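Local coordinates for protein 3-dehydroquinate dehydratase (Clostridium difficile, PDB 4H3D) that catalyses the cis-dehydration of 3-dehydroquinate to 3-dehydroshikimate, through an imine formed with an active-site lysine, in the third step of chorismate biosynthesis, at residues B[9-14]-B[76-81]; B[58-63]-B[94-99]; B[127-132]-B[166-171]; B[216-221]-B[239-244]. One frame throughout, in Å; residues are numbered along the deposited sequence. Where two conformers were deposited one is given.

Interaction 1: B[9-14]-B[76-81]; sequences QVKNIT and IHDIPL
P80 is wedged against V10, K11 and I13 at the end of the small antiparallel hairpin that precedes the TIM barrel. The hairpin is made by strands 8-10 and 13-15. A type II' turn from V10 to I13 reverses the chain, with V10 and I13 hydrogen-bonded to each other through both backbone N-H...O pairs. P80 lies directly before strand 81-84, where the chain enters the barrel from helix 62-76, so this corner lies at the N-terminal ends of the barrel strands.

Followed round its ring, P80 meets the turn with CB, CG and CD in succession. CB rests on V10 CG2, at 3.7 Å. That methyl falls between the backbone N and carbonyl carbon of V10, since CG1 is anti to the carbonyl carbon (chi1 -70°). P80 CG, the next atom, sits in the mouth of the turn: it touches K11 CB and I13 CG1 and comes within 3.6 Å of V10 O. P80 CD backs onto K11 CB at 3.9 Å. The side chains of V10 and I13 both run across that of P80 at about a right angle.

Beyond CB the K11 chain bends at chi2 and leads away from the proline. Its ammonium forms a salt bridge with D115, which also accepts a hydrogen bond from the backbone N of L81, while K11 NZ remains 5.1 Å from D78 OD1.

Interaction 2: B[58-63]-B[94-99]; sequences NVENIK and KLISRD
The backbones of 58-63 and 94-99 stay well apart, with E60 and I96 the nearest pair at 7.7 Å between CA atoms and V59 and K94 at 8.6 Å, and side chains bridge the gap. A type I turn from N58 to N61 carries V59 and E60, and a loop leading into helix 98-110 carries K94 and I96.

The polar link is a salt bridge in which K94 NZ donates to E60 OE1 at 2.8 Å. The ammonium does not approach within the carboxylate plane but from above it, 63° out. K94 CE also lies over the group, 3.4 Å from E60 CD, and the lysine chain crosses the glutamate at about a right angle. K94 reaches this place by setting CG anti to its backbone N (chi1 176°) and then bending at chi2 (69°).

Away from the charged pair the contact is apolar. V59 CG1 packs on K94 CG at 3.8 Å, the two side chains sliding past each other in opposite directions. E60 CG lies more loosely against I96 CG2, at 4.1 Å. The acidic end is on the exposed side, whereas V59 is buried.

Each segment also starts a barrel helix: N61 OD1 caps E64 N in helix 62-76, and S97 OG caps Y100 N in helix 98-110. V59 turns inward onto V53, F85 and L104, I96 joins it on F85, and the hydroxyl of Y100 bonds to V59 O, tying the loop after strand 48-52 to helix 98-110.

Interaction 3: B[127-132]-B[166-171]; sequences VIDEVV and QELGAD
L168 and I128 meet through their end methyls, CD1 to CD1 at 3.9 Å, with the two side chains crossing at about a right angle. I128 belongs to helix 125-137 and L168 to the turn that closes helix 155-167, neighbouring helices on the outside of the TIM barrel. Both side chains also rest on I144 of strand 141-148, so their crossing is part of the layer between helices and barrel wall.

The other methyl of L168, CD2, is turned to D129, whose side chain likewise crosses the leucine almost perpendicularly; D129 OD1 stops 4.0 Å from it. One turn further along the helix V132 approaches the backbone instead. A chi1 of 169° sets CG1 anti to its own N, and from there it touches L168 O at 3.9 Å and G169 O at 4.0 Å.

G169 ends helix 155-167 in a Schellman motif. Its positive phi (89°) swings the chain out of the helix towards strand 172-177, and its N-H returns to Q166 O.

A single water completes the contact, giving one hydrogen bond to D129 OD1 (2.8 Å) and another to L168 O (2.7 Å). With D129 ionised, as is likely, both oxygens are acceptors and would need a donor between them; by spending both its protons the water joins D129, on the exposed side, to the carbonyl of L168, next to the apolar contact of I128 with L168.

Interaction 4: B[216-221]-B[239-244]; sequences SRLCGE and GQISFK. With SHL (5-hydroxy-6-methyl-4-oxo-4H-pyran-2-carboxylic acid), chain I.
The carboxylate end of the active-site pocket is formed here by R217 and Q240, both of which bind 3-dehydroquinate and here hold the carboxylate of the bound pyranone SHL. R217 grips it with two nearly straight bonds: NH1 to SHL OAD at 2.7 Å (175°) and NH2 to SHL OAA, also 2.7 Å. OAD lies at the edge of the guanidinium, near its plane. In one of the two conformers of Q240, OAA takes a second, longer bond from Q240 NE2, 3.2 Å and bent to 141°. A turn at chi2 (-74°) folds the amide of this conformer back, so that its OE1 stands over one face of the guanidinium, 3.9 Å from R217 NH1.

In the TIM barrel these residues come from two successive strand-to-helix connections, R217 after strand 205-208 and Q240 between strand 227-229 and the last helix, 243-256. The arginine spans the distance with its chain extended from CG to NE. On the way R217 CD slides past I241 CG2, and G239 O lies obliquely to the guanidinium, 3.2 Å from R217 NE. SHL is also hydrogen-bonded to H147 NE2 and R86 NH2.

Further from the pocket, L218 CD2 packs on I241 CD1 at 3.8 Å. Behind this pair lie L246 of helix 243-256 and, from the second subunit, L253 against L218 and L252 against I241.

How the interactions relate
The four contacts are spread round one barrel, and interaction 4 alone holds the ligand. Interactions 2 and 3 are direct neighbours: R98 NH1, at the start of helix 98-110, packs on V127 CG2 at 3.7 Å, so the two contacts run on from one another in the barrel's outer layer. Both lie across the chain's centre from interaction 4, their centres 31 and 27 Å from its own. Interaction 2 nevertheless approaches the substrate site, V59 being about 7 Å from W51 between side chains, while I128 of interaction 3 is about 12 Å from the catalytic H147. Interaction 1 touches none of the others; its nearest atoms are about 8 Å from interaction 3.

Interaction 1: B[9-14]-B[76-81]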
loop_
_atom_site.group_PDB
_atom_site.type_symbol
_atom_site.label_atom_id
_atom_site.label_comp_id
_atom_site.label_asym_id
_atom_site.label_seq_id
_atom_site.Cartn_x
_atom_site.Cartn_y
_atom_site.Cartn_z
ATOM N N GLN B 9 6.446 20.168 -15.473
ATOM C CA GLN B 9 7.619 19.616 -16.147
ATOM C C GLN B 9 8.887 20.152 -15.492
ATOM O O GLN B 9 9.030 21.361 -15.303
ATOM C CB GLN B 9 7.607 20.000 -17.627
ATOM C CG GLN B 9 8.690 19.318 -18.497
ATOM C CD GLN B 9 8.407 17.839 -18.800
ATOM O OE1 GLN B 9 9.317 17.087 -19.168
ATOM N NE2 GLN B 9 7.146 17.425 -18.652
ATOM N N VAL B 10 9.780 19.246 -15.113
ATOM C CA VAL B 10 11.088 19.605 -14.558
ATOM C C VAL B 10 12.091 18.763 -15.348
ATOM O O VAL B 10 11.941 17.537 -15.449
ATOM C CB VAL B 10 11.182 19.382 -13.019
ATOM C CG1 VAL B 10 10.314 20.387 -12.291
ATOM C CG2 VAL B 10 10.804 17.951 -12.627
ATOM N N LYS B 11 13.087 19.418 -15.950
ATOM C CA LYS B 11 13.993 18.714 -16.859
ATOM C C LYS B 11 13.076 17.916 -17.799
ATOM O O LYS B 11 12.096 18.482 -18.297
ATOM C CB LYS B 11 15.047 17.884 -16.098
ATOM C CG LYS B 11 16.453 18.442 -16.145
ATOM C CD LYS B 11 16.582 19.825 -15.633
ATOM C CE LYS B 11 18.007 20.326 -15.808
ATOM N NZ LYS B 11 18.146 21.759 -15.424
ATOM N N ASN B 12 13.357 16.634 -17.987
ATOM C CA ASN B 12 12.588 15.795 -18.878
ATOM C C ASN B 12 11.616 14.863 -18.123
ATOM O O ASN B 12 11.254 13.804 -18.625
ATOM C CB ASN B 12 13.569 14.978 -19.725
ATOM C CG ASN B 12 14.692 15.843 -20.312
ATOM O OD1 ASN B 12 14.441 16.859 -20.969
ATOM N ND2 ASN B 12 15.938 15.439 -20.069
ATOM N N ILE B 13 11.197 15.280 -16.922
ATOM C CA ILE B 13 10.270 14.493 -16.071
ATOM C C ILE B 13 8.937 15.267 -16.000
ATOM O O ILE B 13 8.942 16.476 -15.801
ATOM C CB ILE B 13 10.829 14.308 -14.620
ATOM C CG1 ILE B 13 12.017 13.342 -14.607
ATOM C CG2 ILE B 13 9.773 13.776 -13.692
ATOM C CD1 ILE B 13 11.701 11.923 -15.142
ATOM N N THR B 14 7.812 14.573 -16.183
ATOM C CA THR B 14 6.475 15.204 -16.147
ATOM C C THR B 14 5.743 14.794 -14.875
ATOM O O THR B 14 5.190 13.706 -14.804
ATOM C CB THR B 14 5.605 14.776 -17.360
ATOM O OG1 THR B 14 6.292 15.071 -18.579
ATOM C CG2 THR B 14 4.272 15.499 -17.348
ATOM N N ILE B 76 25.121 14.857 -11.399
ATOM C CA ILE B 76 23.774 14.305 -11.632
ATOM C C ILE B 76 23.223 14.630 -13.012
ATOM O O ILE B 76 22.139 14.150 -13.391
ATOM C CB ILE B 76 22.776 14.723 -10.563
ATOM C CG1 ILE B 76 22.384 16.196 -10.702
ATOM C CG2 ILE B 76 23.335 14.417 -9.191
ATOM C CD1 ILE B 76 21.239 16.576 -9.775
ATOM N N HIS B 77 23.970 15.454 -13.746
ATOM C CA HIS B 77 23.646 15.826 -15.120
ATOM C C HIS B 77 22.257 16.447 -15.251
ATOM O O HIS B 77 22.017 17.518 -14.721
ATOM C CB HIS B 77 23.808 14.616 -16.059
ATOM C CG HIS B 77 24.123 14.991 -17.481
ATOM N ND1 HIS B 77 23.152 15.325 -18.405
ATOM C CD2 HIS B 77 25.309 15.079 -18.135
ATOM C CE1 HIS B 77 23.728 15.608 -19.561
ATOM N NE2 HIS B 77 25.035 15.463 -19.426
ATOM N N ASP B 78 21.344 15.775 -15.942
ATOM C CA ASP B 78 20.029 16.334 -16.179
ATOM C C ASP B 78 18.943 15.783 -15.268
ATOM O O ASP B 78 17.778 15.954 -15.561
ATOM C CB ASP B 78 19.632 16.162 -17.650
ATOM C CG ASP B 78 20.440 17.065 -18.582
ATOM O OD1 ASP B 78 20.605 18.277 -18.261
ATOM O OD2 ASP B 78 20.895 16.565 -19.641
ATOM N N ILE B 79 19.318 15.140 -14.163
ATOM C CA ILE B 79 18.314 14.669 -13.196
ATOM C C ILE B 79 17.702 15.910 -12.514
ATOM O O ILE B 79 18.436 16.796 -12.081
ATOM C CB ILE B 79 18.943 13.736 -12.136
ATOM C CG1 ILE B 79 19.387 12.427 -12.779
ATOM C CG2 ILE B 79 17.941 13.416 -11.036
ATOM C CD1 ILE B 79 20.088 11.466 -11.815
ATOM N N PRO B 80 16.362 16.000 -12.447
ATOM C CA PRO B 80 15.794 17.167 -11.763
ATOM C C PRO B 80 16.295 17.288 -10.318
ATOM O O PRO B 80 16.371 16.289 -9.606
ATOM C CB PRO B 80 14.294 16.896 -11.786
ATOM C CG PRO B 80 14.075 16.033 -13.026
ATOM C CD PRO B 80 15.364 15.270 -13.252
ATOM N N LEU B 81 16.644 18.503 -9.905
ATOM C CA LEU B 81 17.150 18.748 -8.565
ATOM C C LEU B 81 16.219 19.670 -7.798
ATOM O O LEU B 81 15.906 20.791 -8.258
ATOM C CB LEU B 81 18.549 19.375 -8.632
ATOM C CG LEU B 81 19.238 19.712 -7.313
ATOM C CD1 LEU B 81 19.478 18.466 -6.495
ATOM C CD2 LEU B 81 20.579 20.432 -7.593
#

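Interaction 2: B[58-63]-B[94-99]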
loop_
_atom_site.group_PDB
_atom_site.type_symbol
_atom_site.label_atom_id
_atom_site.label_comp_id
_atom_site.label_asym_id
_atom_site.label_seq_id
_atom_site.Cartn_x
_atom_site.Cartn_y
_atom_site.Cartn_z
ATOM N N ASN B 58 28.069 24.286 6.297
ATOM C CA ASN B 58 28.358 25.666 5.892
ATOM C C ASN B 58 27.198 26.360 5.181
ATOM O O ASN B 58 27.420 27.289 4.409
ATOM C CB ASN B 58 29.627 25.685 5.020
ATOM C CG ASN B 58 30.857 25.239 5.784
ATOM O OD1 ASN B 58 30.963 25.459 6.986
ATOM N ND2 ASN B 58 31.791 24.602 5.090
ATOM N N VAL B 59 25.955 25.948 5.487
ATOM C CA VAL B 59 24.763 26.494 4.816
ATOM C C VAL B 59 24.654 28.011 4.939
ATOM O O VAL B 59 24.081 28.657 4.075
ATOM C CB VAL B 59 23.432 25.810 5.299
ATOM C CG1 VAL B 59 23.176 26.070 6.770
ATOM C CG2 VAL B 59 22.213 26.283 4.448
ATOM N N GLU B 60 25.215 28.584 6.001
ATOM C CA GLU B 60 25.142 30.041 6.214
ATOM C C GLU B 60 26.071 30.857 5.304
ATOM O O GLU B 60 25.991 32.084 5.272
ATOM C CB GLU B 60 25.406 30.378 7.676
ATOM C CG GLU B 60 24.312 29.897 8.603
ATOM C CD GLU B 60 24.703 30.023 10.054
ATOM O OE1 GLU B 60 25.621 29.291 10.501
ATOM O OE2 GLU B 60 24.072 30.830 10.750
ATOM N N ASN B 61 26.939 30.175 4.562
ATOM C CA ASN B 61 27.817 30.829 3.621
ATOM C C ASN B 61 27.369 30.505 2.192
ATOM O O ASN B 61 27.591 29.393 1.680
ATOM C CB ASN B 61 29.234 30.398 3.853
ATOM C CG ASN B 61 30.209 31.258 3.125
ATOM O OD1 ASN B 61 30.313 31.197 1.909
ATOM N ND2 ASN B 61 30.939 32.096 3.874
ATOM N N ILE B 62 26.743 31.488 1.555
ATOM C CA ILE B 62 26.148 31.289 0.242
ATOM C C ILE B 62 27.165 30.824 -0.805
ATOM O O ILE B 62 26.846 30.009 -1.658
ATOM C CB ILE B 62 25.394 32.575 -0.229
ATOM C CG1 ILE B 62 24.555 32.280 -1.462
ATOM C CG2 ILE B 62 26.363 33.709 -0.489
ATOM C CD1 ILE B 62 23.521 31.242 -1.228
ATOM N N LYS B 63 28.391 31.330 -0.718
ATOM C CA LYS B 63 29.430 30.943 -1.649
ATOM C C LYS B 63 29.748 29.439 -1.568
ATOM O O LYS B 63 29.946 28.787 -2.600
ATOM C CB LYS B 63 30.692 31.786 -1.412
ATOM C CG LYS B 63 31.818 31.494 -2.368
ATOM C CD LYS B 63 32.973 32.483 -2.174
ATOM C CE LYS B 63 34.073 32.211 -3.150
ATOM N NZ LYS B 63 35.242 33.102 -2.952
ATOM N N LYS B 94 19.081 23.137 11.307
ATOM C CA LYS B 94 19.836 24.357 11.518
ATOM C C LYS B 94 18.976 25.611 11.640
ATOM O O LYS B 94 18.135 25.889 10.784
ATOM C CB LYS B 94 20.777 24.501 10.315
ATOM C CG LYS B 94 21.609 25.738 10.261
ATOM C CD LYS B 94 22.677 25.774 11.339
ATOM C CE LYS B 94 23.559 26.982 11.085
ATOM N NZ LYS B 94 24.677 27.085 12.036
ATOM N N LEU B 95 19.193 26.369 12.713
ATOM C CA LEU B 95 18.503 27.641 12.893
ATOM C C LEU B 95 19.146 28.704 11.997
ATOM O O LEU B 95 20.372 28.855 11.994
ATOM C CB LEU B 95 18.595 28.124 14.346
ATOM C CG LEU B 95 17.877 27.322 15.434
ATOM C CD1 LEU B 95 18.285 27.834 16.818
ATOM C CD2 LEU B 95 16.348 27.389 15.249
ATOM N N ILE B 96 18.321 29.406 11.221
ATOM C CA ILE B 96 18.773 30.558 10.426
ATOM C C ILE B 96 17.704 31.639 10.476
ATOM O O ILE B 96 16.544 31.378 10.852
ATOM C CB ILE B 96 19.088 30.221 8.937
ATOM C CG1 ILE B 96 17.824 29.758 8.211
ATOM C CG2 ILE B 96 20.226 29.217 8.854
ATOM C CD1 ILE B 96 18.011 29.528 6.693
ATOM N N SER B 97 18.069 32.848 10.075
ATOM C CA SER B 97 17.128 33.929 10.102
ATOM C C SER B 97 16.152 33.847 8.944
ATOM O O SER B 97 16.377 33.154 7.945
ATOM C CB SER B 97 17.842 35.292 10.065
ATOM O OG SER B 97 18.393 35.552 8.781
ATOM N N ARG B 98 15.060 34.571 9.108
ATOM C CA ARG B 98 14.015 34.703 8.118
ATOM C C ARG B 98 14.585 35.370 6.860
ATOM O O ARG B 98 14.319 34.946 5.732
ATOM C CB ARG B 98 12.916 35.555 8.755
ATOM C CG ARG B 98 11.798 36.009 7.885
ATOM C CD ARG B 98 10.667 36.444 8.807
ATOM N NE ARG B 98 10.311 35.311 9.650
ATOM C CZ ARG B 98 9.392 34.412 9.320
ATOM N NH1 ARG B 98 8.722 34.562 8.195
ATOM N NH2 ARG B 98 9.136 33.380 10.119
ATOM N N ASP B 99 15.388 36.405 7.073
ATOM C CA ASP B 99 16.029 37.118 5.979
ATOM C C ASP B 99 16.993 36.208 5.223
ATOM O O ASP B 99 17.038 36.254 3.995
ATOM C CB ASP B 99 16.759 38.367 6.485
ATOM C CG ASP B 99 15.803 39.503 6.837
ATOM O OD1 ASP B 99 14.643 39.497 6.369
ATOM O OD2 ASP B 99 16.218 40.402 7.574
#

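Interaction 3: B[127-132]-B[166-171]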
loop_
_atom_site.group_PDB
_atom_site.type_symbol
_atom_site.label_atom_id
_atom_site.label_comp_id
_atom_site.label_asym_id
_atom_site.label_seq_id
_atom_site.Cartn_x
_atom_site.Cartn_y
_atom_site.Cartn_z
ATOM N N VAL B 127 7.208 36.343 2.838
ATOM C CA VAL B 127 8.351 35.542 2.415
ATOM C C VAL B 127 7.995 34.727 1.173
ATOM O O VAL B 127 8.714 34.761 0.164
ATOM C CB VAL B 127 8.810 34.579 3.528
ATOM C CG1 VAL B 127 9.717 33.490 2.970
ATOM C CG2 VAL B 127 9.476 35.364 4.641
ATOM N N ILE B 128 6.872 34.027 1.246
ATOM C CA ILE B 128 6.394 33.184 0.143
ATOM C C ILE B 128 6.202 33.966 -1.148
ATOM O O ILE B 128 6.670 33.540 -2.196
ATOM C CB ILE B 128 5.095 32.483 0.496
ATOM C CG1 ILE B 128 5.328 31.464 1.624
ATOM C CG2 ILE B 128 4.548 31.759 -0.716
ATOM C CD1 ILE B 128 4.054 30.968 2.256
ATOM N N ASP B 129 5.522 35.104 -1.075
ATOM C CA ASP B 129 5.315 35.930 -2.278
ATOM C C ASP B 129 6.637 36.303 -2.920
ATOM O O ASP B 129 6.796 36.192 -4.150
ATOM C CB ASP B 129 4.506 37.202 -1.973
ATOM C CG ASP B 129 2.998 36.935 -1.862
ATOM O OD1 ASP B 129 2.557 35.796 -2.123
ATOM O OD2 ASP B 129 2.256 37.879 -1.512
ATOM N N GLU B 130 7.594 36.705 -2.106
ATOM C CA GLU B 130 8.892 37.104 -2.638
ATOM C C GLU B 130 9.639 35.937 -3.284
ATOM O O GLU B 130 10.124 36.057 -4.420
ATOM C CB GLU B 130 9.767 37.768 -1.563
ATOM C CG GLU B 130 11.071 38.329 -2.141
ATOM C CD GLU B 130 11.932 39.080 -1.135
ATOM O OE1 GLU B 130 11.508 39.287 0.020
ATOM O OE2 GLU B 130 13.049 39.483 -1.523
ATOM N N VAL B 131 9.716 34.812 -2.580
ATOM C CA VAL B 131 10.453 33.662 -3.083
ATOM C C VAL B 131 9.747 32.991 -4.268
ATOM O O VAL B 131 10.403 32.593 -5.230
ATOM C CB VAL B 131 10.731 32.630 -1.982
ATOM C CG1 VAL B 131 11.540 31.479 -2.539
ATOM C CG2 VAL B 131 11.474 33.304 -0.818
ATOM N N VAL B 132 8.425 32.868 -4.208
ATOM C CA VAL B 132 7.695 32.235 -5.318
ATOM C C VAL B 132 7.786 33.062 -6.602
ATOM O O VAL B 132 8.078 32.525 -7.664
ATOM C CB VAL B 132 6.219 31.974 -4.982
ATOM C CG1 VAL B 132 5.453 31.564 -6.240
ATOM C CG2 VAL B 132 6.104 30.917 -3.938
ATOM N N GLN B 166 -2.184 26.394 -3.379
ATOM C CA GLN B 166 -2.495 26.728 -4.781
ATOM C C GLN B 166 -2.665 28.233 -4.947
ATOM O O GLN B 166 -2.136 28.831 -5.902
ATOM C CB GLN B 166 -3.763 26.026 -5.264
ATOM C CG GLN B 166 -3.606 24.553 -5.483
ATOM C CD GLN B 166 -4.806 23.942 -6.208
ATOM O OE1 GLN B 166 -4.665 22.976 -6.944
ATOM N NE2 GLN B 166 -5.990 24.525 -6.006
ATOM N N GLU B 167 -3.398 28.854 -4.022
ATOM C CA GLU B 167 -3.641 30.298 -4.084
ATOM C C GLU B 167 -2.339 31.095 -4.015
ATOM O O GLU B 167 -2.231 32.160 -4.622
ATOM C CB GLU B 167 -4.604 30.747 -2.969
ATOM C CG GLU B 167 -6.020 30.194 -3.108
ATOM C CD GLU B 167 -6.886 30.445 -1.865
ATOM O OE1 GLU B 167 -6.419 31.146 -0.923
ATOM O OE2 GLU B 167 -8.030 29.927 -1.828
ATOM N N LEU B 168 -1.358 30.574 -3.287
ATOM C CA LEU B 168 -0.059 31.225 -3.153
ATOM C C LEU B 168 0.872 30.960 -4.355
ATOM O O LEU B 168 1.988 31.444 -4.403
ATOM C CB LEU B 168 0.609 30.815 -1.846
ATOM C CG LEU B 168 0.002 31.454 -0.596
ATOM C CD1 LEU B 168 0.504 30.761 0.685
ATOM C CD2 LEU B 168 0.276 32.966 -0.547
ATOM N N GLY B 169 0.393 30.208 -5.327
ATOM C CA GLY B 169 1.175 29.943 -6.529
ATOM C C GLY B 169 2.083 28.731 -6.483
ATOM O O GLY B 169 2.974 28.605 -7.324
ATOM N N ALA B 170 1.893 27.827 -5.520
ATOM C CA ALA B 170 2.717 26.608 -5.523
ATOM C C ALA B 170 2.449 25.838 -6.809
ATOM O O ALA B 170 1.308 25.702 -7.219
ATOM C CB ALA B 170 2.386 25.716 -4.337
ATOM N N ASP B 171 3.498 25.354 -7.454
ATOM C CA ASP B 171 3.316 24.468 -8.575
ATOM C C ASP B 171 2.910 23.099 -8.018
ATOM O O ASP B 171 2.167 22.359 -8.665
ATOM C CB ASP B 171 4.617 24.349 -9.371
ATOM C CG ASP B 171 5.031 25.666 -9.997
ATOM O OD1 ASP B 171 4.464 26.025 -11.044
ATOM O OD2 ASP B 171 5.941 26.328 -9.452
HETATM O O HOH W 1 3.064 33.911 -4.098
#

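Interaction 4: B[216-221]-B[239-244]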
loop_
_atom_site.group_PDB
_atom_site.type_symbol
_atom_site.label_atom_id
_atom_site.label_comp_id
_atom_site.label_asym_id
_atom_site.label_seq_id
_atom_site.Cartn_x
_atom_site.Cartn_y
_atom_site.Cartn_z
ATOM N N SER B 216 0.725 5.415 2.416
ATOM C CA SER B 216 0.595 6.714 1.775
ATOM C C SER B 216 1.748 7.009 0.814
ATOM O O SER B 216 1.633 7.917 -0.010
ATOM C CB SER B 216 0.509 7.823 2.809
ATOM O OG SER B 216 1.754 8.009 3.464
ATOM N N ARG B 217 2.848 6.271 0.944
ATOM C CA ARG B 217 4.017 6.445 0.072
ATOM C C ARG B 217 3.924 5.539 -1.134
ATOM O O ARG B 217 4.685 5.703 -2.103
ATOM C CB ARG B 217 5.310 6.078 0.795
ATOM C CG ARG B 217 5.567 6.869 2.023
ATOM C CD ARG B 217 6.905 6.507 2.639
ATOM N NE ARG B 217 7.119 7.251 3.878
ATOM C CZ ARG B 217 7.802 8.390 3.981
ATOM N NH1 ARG B 217 8.378 8.945 2.915
ATOM N NH2 ARG B 217 7.923 8.970 5.164
ATOM N N LEU B 218 3.002 4.577 -1.074
ATOM C CA LEU B 218 2.900 3.559 -2.118
ATOM C C LEU B 218 1.753 3.753 -3.074
ATOM O O LEU B 218 1.858 3.354 -4.227
ATOM C CB LEU B 218 2.712 2.170 -1.468
ATOM C CG LEU B 218 3.730 1.711 -0.419
ATOM C CD1 LEU B 218 3.373 0.329 0.089
ATOM C CD2 LEU B 218 5.137 1.702 -1.000
ATOM N N CYS B 219 0.674 4.369 -2.607
ATOM C CA CYS B 219 -0.581 4.395 -3.358
ATOM C C CYS B 219 -0.932 5.705 -4.055
ATOM O O CYS B 219 -2.110 5.988 -4.290
ATOM C CB CYS B 219 -1.720 4.014 -2.409
ATOM S SG CYS B 219 -1.979 5.246 -1.125
ATOM N N GLY B 220 0.076 6.490 -4.404
ATOM C CA GLY B 220 -0.144 7.756 -5.081
ATOM C C GLY B 220 -0.902 7.678 -6.390
ATOM O O GLY B 220 -1.734 8.544 -6.688
ATOM N N GLU B 221 -0.648 6.640 -7.180
ATOM C CA GLU B 221 -1.303 6.540 -8.469
ATOM C C GLU B 221 -2.806 6.418 -8.319
ATOM O O GLU B 221 -3.557 6.940 -9.132
ATOM C CB GLU B 221 -0.731 5.385 -9.305
ATOM C CG GLU B 221 -1.170 5.414 -10.743
ATOM C CD GLU B 221 -0.400 4.446 -11.618
ATOM O OE1 GLU B 221 -0.921 4.077 -12.695
ATOM O OE2 GLU B 221 0.718 4.051 -11.232
ATOM N N GLY B 239 9.628 3.882 9.157
ATOM C CA GLY B 239 8.661 4.727 8.472
ATOM C C GLY B 239 9.193 5.190 7.112
ATOM O O GLY B 239 8.569 6.024 6.443
ATOM N N GLN B 240 10.349 4.650 6.715
ATOM C CA GLN B 240 10.991 4.980 5.437
ATOM C C GLN B 240 11.113 3.717 4.582
ATOM O O GLN B 240 11.145 2.607 5.103
ATOM C CB GLN B 240 12.391 5.548 5.675
ATOM C CG GLN B 240 12.448 6.833 6.515
ATOM C CD GLN B 240 11.986 8.086 5.770
ATOM O OE1 GLN B 240 11.844 8.093 4.541
ATOM N NE2 GLN B 240 11.771 9.160 6.521
ATOM N N ILE B 241 11.184 3.899 3.273
ATOM C CA ILE B 241 11.321 2.786 2.341
ATOM C C ILE B 241 12.486 3.142 1.415
ATOM O O ILE B 241 12.541 4.259 0.907
ATOM C CB ILE B 241 9.982 2.538 1.568
ATOM C CG1 ILE B 241 10.133 1.447 0.509
ATOM C CG2 ILE B 241 9.496 3.797 0.902
ATOM C CD1 ILE B 241 8.813 1.075 -0.143
ATOM N N SER B 242 13.439 2.225 1.231
ATOM C CA SER B 242 14.588 2.512 0.353
ATOM C C SER B 242 14.024 2.709 -1.049
ATOM O O SER B 242 13.041 2.042 -1.436
ATOM C CB SER B 242 15.603 1.382 0.374
ATOM O OG SER B 242 15.124 0.268 -0.345
ATOM N N PHE B 243 14.639 3.597 -1.813
ATOM C CA PHE B 243 14.091 3.987 -3.112
ATOM C C PHE B 243 13.992 2.856 -4.135
ATOM O O PHE B 243 13.090 2.871 -4.979
ATOM C CB PHE B 243 14.823 5.223 -3.681
ATOM C CG PHE B 243 16.175 4.934 -4.266
ATOM C CD1 PHE B 243 16.299 4.601 -5.606
ATOM C CD2 PHE B 243 17.322 5.034 -3.497
ATOM C CE1 PHE B 243 17.543 4.344 -6.158
ATOM C CE2 PHE B 243 18.564 4.780 -4.044
ATOM C CZ PHE B 243 18.675 4.435 -5.372
ATOM N N LYS B 244 14.890 1.877 -4.051
ATOM C CA LYS B 244 14.861 0.726 -4.970
ATOM C C LYS B 244 13.592 -0.086 -4.730
ATOM O O LYS B 244 12.876 -0.459 -5.668
ATOM C CB LYS B 244 16.081 -0.176 -4.772
ATOM C CG LYS B 244 17.410 0.478 -5.100
ATOM C CD LYS B 244 18.589 -0.452 -4.800
ATOM C CE LYS B 244 19.910 0.276 -4.941
ATOM N NZ LYS B 244 21.090 -0.635 -4.753
HETATM O OAD SHL I . 9.797 11.202 3.307
HETATM C CAH SHL I . 9.545 11.803 4.382
HETATM O OAA SHL I . 9.515 11.187 5.477
HETATM C CAK SHL I . 9.291 13.229 4.333
HETATM O OAG SHL I . 9.331 13.881 3.055
HETATM C CAF SHL I . 9.283 15.289 3.007
HETATM C CAL SHL I . 9.457 15.904 1.811
HETATM C CAJ SHL I . 9.167 15.947 4.181
HETATM O OAC SHL I . 9.145 17.278 4.182
HETATM C CAI SHL I . 9.066 15.279 5.368
HETATM C CAE SHL I . 9.120 13.944 5.447
HETATM O OAB SHL I . 8.912 15.957 6.495
#